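Local coordinates for reticulocyte binding protein (Streptococcus agalactiae COH1, PDB 3FAW) that probably hydrolyses alpha-1,6 branch linkages of pullulan and related alpha-glucans such as glycogen, as a cell-wall-anchored streptococcal pullulanase, at residues Ala273-Asp285 against Ser330-Trp344. Residues are numbered along the deposited sequence; the frame is centred on the assembly and turned at random.
Sequences AHVRDFTSDQSLD and SRSTAYTSSDNNYNW. With CA (calcium ion), chain D.
Tyr342 lies against His274 in an offset stack, ring planes 28° apart, with its OH poised 3.5 Å above the centre of the imidazole. Tyr342 OH donates to Asp277 OD1 (2.7 Å) on the syn side, and the carboxylate is almost coplanar with the phenol ring. A water donates to Asp277 OD2 and accepts from Trp344 NE1, and Arg625 forms a salt bridge to the same carboxylate oxygen. With CG anti to the backbone N (chi1 -170°), the His274 ring reaches across to 330-344, where NE2 donates in its ring plane to Asn343 O at 3.0 Å. Beside this cluster, the bent chain of Arg276 slides past the edge of Tyr342 on its way to a salt bridge with Asp668.

At the outer end, Arg331 kinks at chi3 (-72°) and sends NE almost straight to Ser280 O (3.1 Å), while NH2 reaches Asp285 OD1 (3.2 Å) in a salt bridge. Gln282 CG rests over one guanidinium face, toward its rim.

The backbone oxygens of Asn340 and Tyr342 bind a calcium ion with Asp665, linking 330-344 to that residue. The contact joins the loops after neighbouring barrel strands 269-273 and 312-315, beta-alpha loops of the TIM barrel of an alpha-amylase-family catalytic domain.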
loop_
_atom_site.group_PDB
_atom_site.type_symbol
_atom_site.label_atom_id
_atom_site.label_comp_id
_atom_site.label_asym_id
_atom_site.label_seq_id
_atom_site.Cartn_x
_atom_site.Cartn_y
_atom_site.Cartn_z
ATOM N N ALA A 273 -10.893 0.580 1.851
ATOM C CA ALA A 273 -11.419 1.143 3.102
ATOM C C ALA A 273 -10.401 1.145 4.253
ATOM O O ALA A 273 -9.551 0.256 4.363
ATOM C CB ALA A 273 -12.675 0.381 3.526
ATOM N N HIS A 274 -10.506 2.165 5.101
ATOM C CA HIS A 274 -9.785 2.255 6.370
ATOM C C HIS A 274 -10.728 1.757 7.484
ATOM O O HIS A 274 -11.907 2.115 7.511
ATOM C CB HIS A 274 -9.395 3.716 6.597
ATOM C CG HIS A 274 -8.459 3.946 7.740
ATOM N ND1 HIS A 274 -8.876 3.958 9.055
ATOM C CD2 HIS A 274 -7.137 4.233 7.763
ATOM C CE1 HIS A 274 -7.843 4.215 9.838
ATOM N NE2 HIS A 274 -6.776 4.388 9.078
ATOM N N VAL A 275 -10.207 0.925 8.386
ATOM C CA VAL A 275 -11.030 0.243 9.402
ATOM C C VAL A 275 -11.734 1.207 10.363
ATOM O O VAL A 275 -12.868 0.958 10.785
ATOM C CB VAL A 275 -10.194 -0.776 10.216
ATOM C CG1 VAL A 275 -11.020 -1.379 11.351
ATOM C CG2 VAL A 275 -9.669 -1.874 9.302
ATOM N N ARG A 276 -11.053 2.296 10.707
ATOM C CA ARG A 276 -11.646 3.375 11.497
ATOM C C ARG A 276 -12.759 4.086 10.717
ATOM O O ARG A 276 -13.901 4.163 11.184
ATOM C CB ARG A 276 -10.570 4.388 11.902
ATOM C CG ARG A 276 -11.064 5.561 12.747
ATOM C CD ARG A 276 -11.477 5.107 14.128
ATOM N NE ARG A 276 -11.794 6.233 15.006
ATOM C CZ ARG A 276 -12.038 6.137 16.311
ATOM N NH1 ARG A 276 -12.000 4.962 16.932
ATOM N NH2 ARG A 276 -12.317 7.229 17.004
ATOM N N ASP A 277 -12.411 4.592 9.533
ATOM C CA ASP A 277 -13.338 5.368 8.692
ATOM C C ASP A 277 -14.697 4.702 8.531
ATOM O O ASP A 277 -15.738 5.358 8.613
ATOM C CB ASP A 277 -12.766 5.562 7.276
ATOM C CG ASP A 277 -11.512 6.419 7.244
ATOM O OD1 ASP A 277 -11.076 6.922 8.303
ATOM O OD2 ASP A 277 -10.957 6.578 6.134
ATOM N N PHE A 278 -14.673 3.398 8.279
ATOM C CA PHE A 278 -15.846 2.671 7.812
ATOM C C PHE A 278 -16.955 2.544 8.860
ATOM O O PHE A 278 -18.092 2.241 8.501
ATOM C CB PHE A 278 -15.431 1.280 7.311
ATOM C CG PHE A 278 -16.456 0.604 6.427
ATOM C CD1 PHE A 278 -16.990 1.256 5.321
ATOM C CD2 PHE A 278 -16.858 -0.704 6.682
ATOM C CE1 PHE A 278 -17.918 0.631 4.501
ATOM C CE2 PHE A 278 -17.782 -1.337 5.865
ATOM C CZ PHE A 278 -18.311 -0.667 4.768
ATOM N N THR A 279 -16.630 2.763 10.137
ATOM C CA THR A 279 -17.624 2.671 11.218
ATOM C C THR A 279 -17.486 3.737 12.316
ATOM O O THR A 279 -17.966 3.530 13.428
ATOM C CB THR A 279 -17.591 1.263 11.883
ATOM O OG1 THR A 279 -16.303 1.032 12.470
ATOM C CG2 THR A 279 -17.896 0.165 10.855
ATOM N N SER A 280 -16.858 4.874 12.008
ATOM C CA SER A 280 -16.680 5.952 12.995
ATOM C C SER A 280 -17.790 7.010 12.966
ATOM O O SER A 280 -17.773 7.942 13.767
ATOM C CB SER A 280 -15.327 6.641 12.807
ATOM O OG SER A 280 -15.248 7.296 11.552
ATOM N N ASP A 281 -18.749 6.867 12.054
ATOM C CA ASP A 281 -19.878 7.803 11.954
ATOM C C ASP A 281 -20.699 7.840 13.250
ATOM O O ASP A 281 -21.131 6.797 13.754
ATOM C CB ASP A 281 -20.781 7.406 10.780
ATOM C CG ASP A 281 -21.754 8.511 10.367
ATOM O OD1 ASP A 281 -21.934 9.496 11.111
ATOM O OD2 ASP A 281 -22.348 8.382 9.278
ATOM N N GLN A 282 -20.921 9.050 13.766
ATOM C CA GLN A 282 -21.769 9.277 14.947
ATOM C C GLN A 282 -23.179 8.716 14.742
ATOM O O GLN A 282 -23.852 8.349 15.702
ATOM C CB GLN A 282 -21.872 10.777 15.256
ATOM C CG GLN A 282 -20.564 11.436 15.678
ATOM C CD GLN A 282 -20.583 12.951 15.523
ATOM O OE1 GLN A 282 -21.640 13.582 15.578
ATOM N NE2 GLN A 282 -19.408 13.540 15.327
ATOM N N SER A 283 -23.612 8.674 13.481
ATOM C CA SER A 283 -24.894 8.089 13.087
ATOM C C SER A 283 -25.072 6.646 13.554
ATOM O O SER A 283 -26.195 6.207 13.784
ATOM C CB SER A 283 -25.036 8.145 11.563
ATOM O OG SER A 283 -26.219 7.503 11.126
ATOM N N LEU A 284 -23.965 5.915 13.687
ATOM C CA LEU A 284 -23.996 4.506 14.083
ATOM C C LEU A 284 -24.098 4.294 15.598
ATOM O O LEU A 284 -24.272 3.157 16.047
ATOM C CB LEU A 284 -22.758 3.771 13.545
ATOM C CG LEU A 284 -22.597 3.699 12.017
ATOM C CD1 LEU A 284 -21.363 2.891 11.648
ATOM C CD2 LEU A 284 -23.833 3.113 11.349
ATOM N N ASP A 285 -23.989 5.366 16.382
ATOM C CA ASP A 285 -24.116 5.263 17.836
ATOM C C ASP A 285 -25.490 4.710 18.200
ATOM O O ASP A 285 -26.517 5.286 17.836
ATOM C CB ASP A 285 -23.905 6.620 18.514
ATOM C CG ASP A 285 -22.449 7.056 18.515
ATOM O OD1 ASP A 285 -21.553 6.181 18.536
ATOM O OD2 ASP A 285 -22.204 8.281 18.512
ATOM N N SER A 330 -11.410 7.516 21.511
ATOM C CA SER A 330 -12.377 8.607 21.442
ATOM C C SER A 330 -12.510 9.182 20.035
ATOM O O SER A 330 -11.533 9.272 19.290
ATOM C CB SER A 330 -12.015 9.724 22.434
ATOM O OG SER A 330 -10.824 10.392 22.052
ATOM N N ARG A 331 -13.738 9.559 19.691
ATOM C CA ARG A 331 -14.036 10.228 18.434
ATOM C C ARG A 331 -13.545 11.675 18.469
ATOM O O ARG A 331 -13.783 12.398 19.439
ATOM C CB ARG A 331 -15.541 10.200 18.170
ATOM C CG ARG A 331 -15.966 10.852 16.860
ATOM C CD ARG A 331 -17.480 10.884 16.710
ATOM N NE ARG A 331 -18.029 9.553 16.440
ATOM C CZ ARG A 331 -18.806 8.841 17.260
ATOM N NH1 ARG A 331 -19.174 9.303 18.451
ATOM N NH2 ARG A 331 -19.230 7.645 16.871
ATOM N N SER A 332 -12.849 12.079 17.411
ATOM C CA SER A 332 -12.453 13.467 17.215
ATOM C C SER A 332 -13.552 14.135 16.393
ATOM O O SER A 332 -13.712 13.853 15.202
ATOM C CB SER A 332 -11.095 13.557 16.505
ATOM O OG SER A 332 -10.990 12.608 15.452
ATOM N N THR A 333 -14.307 15.016 17.044
ATOM C CA THR A 333 -15.550 15.553 16.482
ATOM C C THR A 333 -15.370 16.915 15.811
ATOM O O THR A 333 -16.171 17.293 14.952
ATOM C CB THR A 333 -16.620 15.673 17.572
ATOM O OG1 THR A 333 -16.148 16.545 18.607
ATOM C CG2 THR A 333 -16.931 14.305 18.163
ATOM N N ALA A 334 -14.337 17.652 16.213
ATOM C CA ALA A 334 -13.975 18.895 15.539
ATOM C C ALA A 334 -13.388 18.580 14.167
ATOM O O ALA A 334 -12.716 17.557 13.990
ATOM C CB ALA A 334 -12.977 19.686 16.373
ATOM N N TYR A 335 -13.654 19.450 13.198
ATOM C CA TYR A 335 -13.087 19.310 11.858
ATOM C C TYR A 335 -11.695 19.933 11.829
ATOM O O TYR A 335 -11.557 21.159 11.782
ATOM C CB TYR A 335 -13.981 19.973 10.809
ATOM C CG TYR A 335 -15.268 19.228 10.532
ATOM C CD1 TYR A 335 -15.432 18.492 9.366
ATOM C CD2 TYR A 335 -16.325 19.263 11.439
ATOM C CE1 TYR A 335 -16.618 17.811 9.103
ATOM C CE2 TYR A 335 -17.515 18.584 11.187
ATOM C CZ TYR A 335 -17.652 17.860 10.019
ATOM O OH TYR A 335 -18.820 17.185 9.765
ATOM N N THR A 336 -10.673 19.078 11.870
ATOM C CA THR A 336 -9.272 19.503 11.820
ATOM C C THR A 336 -8.492 18.609 10.860
ATOM O O THR A 336 -8.900 17.481 10.583
ATOM C CB THR A 336 -8.604 19.433 13.212
ATOM O OG1 THR A 336 -8.670 18.091 13.715
ATOM C CG2 THR A 336 -9.289 20.376 14.193
ATOM N N SER A 337 -7.370 19.113 10.358
ATOM C CA SER A 337 -6.543 18.363 9.413
ATOM C C SER A 337 -5.163 18.005 9.978
ATOM O O SER A 337 -4.286 17.549 9.246
ATOM C CB SER A 337 -6.401 19.153 8.112
ATOM O OG SER A 337 -5.826 20.423 8.349
ATOM N N SER A 338 -4.984 18.203 11.281
ATOM C CA SER A 338 -3.714 17.927 11.945
ATOM C C SER A 338 -3.934 17.622 13.421
ATOM O O SER A 338 -4.951 18.011 13.997
ATOM C CB SER A 338 -2.773 19.133 11.820
ATOM O OG SER A 338 -2.271 19.259 10.499
ATOM N N ASP A 339 -2.964 16.925 14.013
ATOM C CA ASP A 339 -2.908 16.684 15.458
ATOM C C ASP A 339 -4.110 15.878 15.949
ATOM O O ASP A 339 -4.781 16.258 16.903
ATOM C CB ASP A 339 -2.773 18.019 16.213
ATOM C CG ASP A 339 -2.310 17.846 17.656
ATOM O OD1 ASP A 339 -1.765 16.779 18.011
ATOM O OD2 ASP A 339 -2.489 18.797 18.443
ATOM N N ASN A 340 -4.368 14.759 15.277
ATOM C CA ASN A 340 -5.387 13.809 15.706
ATOM C C ASN A 340 -4.773 12.441 15.962
ATOM O O ASN A 340 -3.805 12.059 15.307
ATOM C CB ASN A 340 -6.482 13.708 14.649
ATOM C CG ASN A 340 -7.307 14.976 14.553
ATOM O OD1 ASN A 340 -8.246 15.169 15.317
ATOM N ND2 ASN A 340 -6.954 15.849 13.615
ATOM N N ASN A 341 -5.344 11.705 16.911
ATOM C CA ASN A 341 -4.913 10.334 17.193
ATOM C C ASN A 341 -5.099 9.437 15.966
ATOM O O ASN A 341 -4.440 8.401 15.832
ATOM C CB ASN A 341 -5.688 9.760 18.386
ATOM C CG ASN A 341 -5.085 8.469 18.918
ATOM O OD1 ASN A 341 -3.768 8.423 18.992
ATOM N ND2 ASN A 341 -5.799 7.530 19.270
ATOM N N TYR A 342 -6.015 9.844 15.088
ATOM C CA TYR A 342 -6.199 9.216 13.784
ATOM C C TYR A 342 -4.887 9.037 13.021
ATOM O O TYR A 342 -4.014 9.900 13.062
ATOM C CB TYR A 342 -7.145 10.064 12.930
ATOM C CG TYR A 342 -7.491 9.410 11.622
ATOM C CD1 TYR A 342 -8.551 8.523 11.534
ATOM C CD2 TYR A 342 -6.739 9.654 10.475
ATOM C CE1 TYR A 342 -8.868 7.912 10.345
ATOM C CE2 TYR A 342 -7.049 9.042 9.276
ATOM C CZ TYR A 342 -8.116 8.171 9.219
ATOM O OH TYR A 342 -8.438 7.552 8.037
ATOM N N ASN A 343 -4.768 7.921 12.308
ATOM C CA ASN A 343 -3.594 7.642 11.482
ATOM C C ASN A 343 -3.978 6.641 10.402
ATOM O O ASN A 343 -4.586 5.620 10.714
ATOM C CB ASN A 343 -2.472 7.077 12.362
ATOM C CG ASN A 343 -1.102 7.114 11.695
ATOM O OD1 ASN A 343 -0.978 7.132 10.469
ATOM N ND2 ASN A 343 -0.059 7.116 12.517
ATOM N N TRP A 344 -3.640 6.935 9.142
ATOM C CA TRP A 344 -3.852 5.977 8.048
ATOM C C TRP A 344 -3.075 4.693 8.310
ATOM O O TRP A 344 -3.575 3.600 8.050
ATOM C CB TRP A 344 -3.421 6.538 6.684
ATOM C CG TRP A 344 -4.403 7.446 6.009
ATOM C CD1 TRP A 344 -5.750 7.528 6.234
ATOM C CD2 TRP A 344 -4.117 8.378 4.955
ATOM N NE1 TRP A 344 -6.310 8.470 5.409
ATOM C CE2 TRP A 344 -5.332 9.009 4.615
ATOM C CE3 TRP A 344 -2.947 8.753 4.279
ATOM C CZ2 TRP A 344 -5.416 9.988 3.622
ATOM C CZ3 TRP A 344 -3.030 9.733 3.295
ATOM C CH2 TRP A 344 -4.257 10.339 2.978
HETATM CA CA CA D . -2.197 11.185 13.713
HETATM O O HOH W 1 -9.447 8.503 5.082
HETATM O O HOH W 2 -19.565 5.006 14.983
HETATM O O HOH W 3 -1.954 9.260 15.237
HETATM O O HOH W 4 -1.149 12.643 15.734
HETATM O O HOH W 5 0.315 10.702 13.661
HETATM O O HOH W 6 -1.872 10.719 11.366
#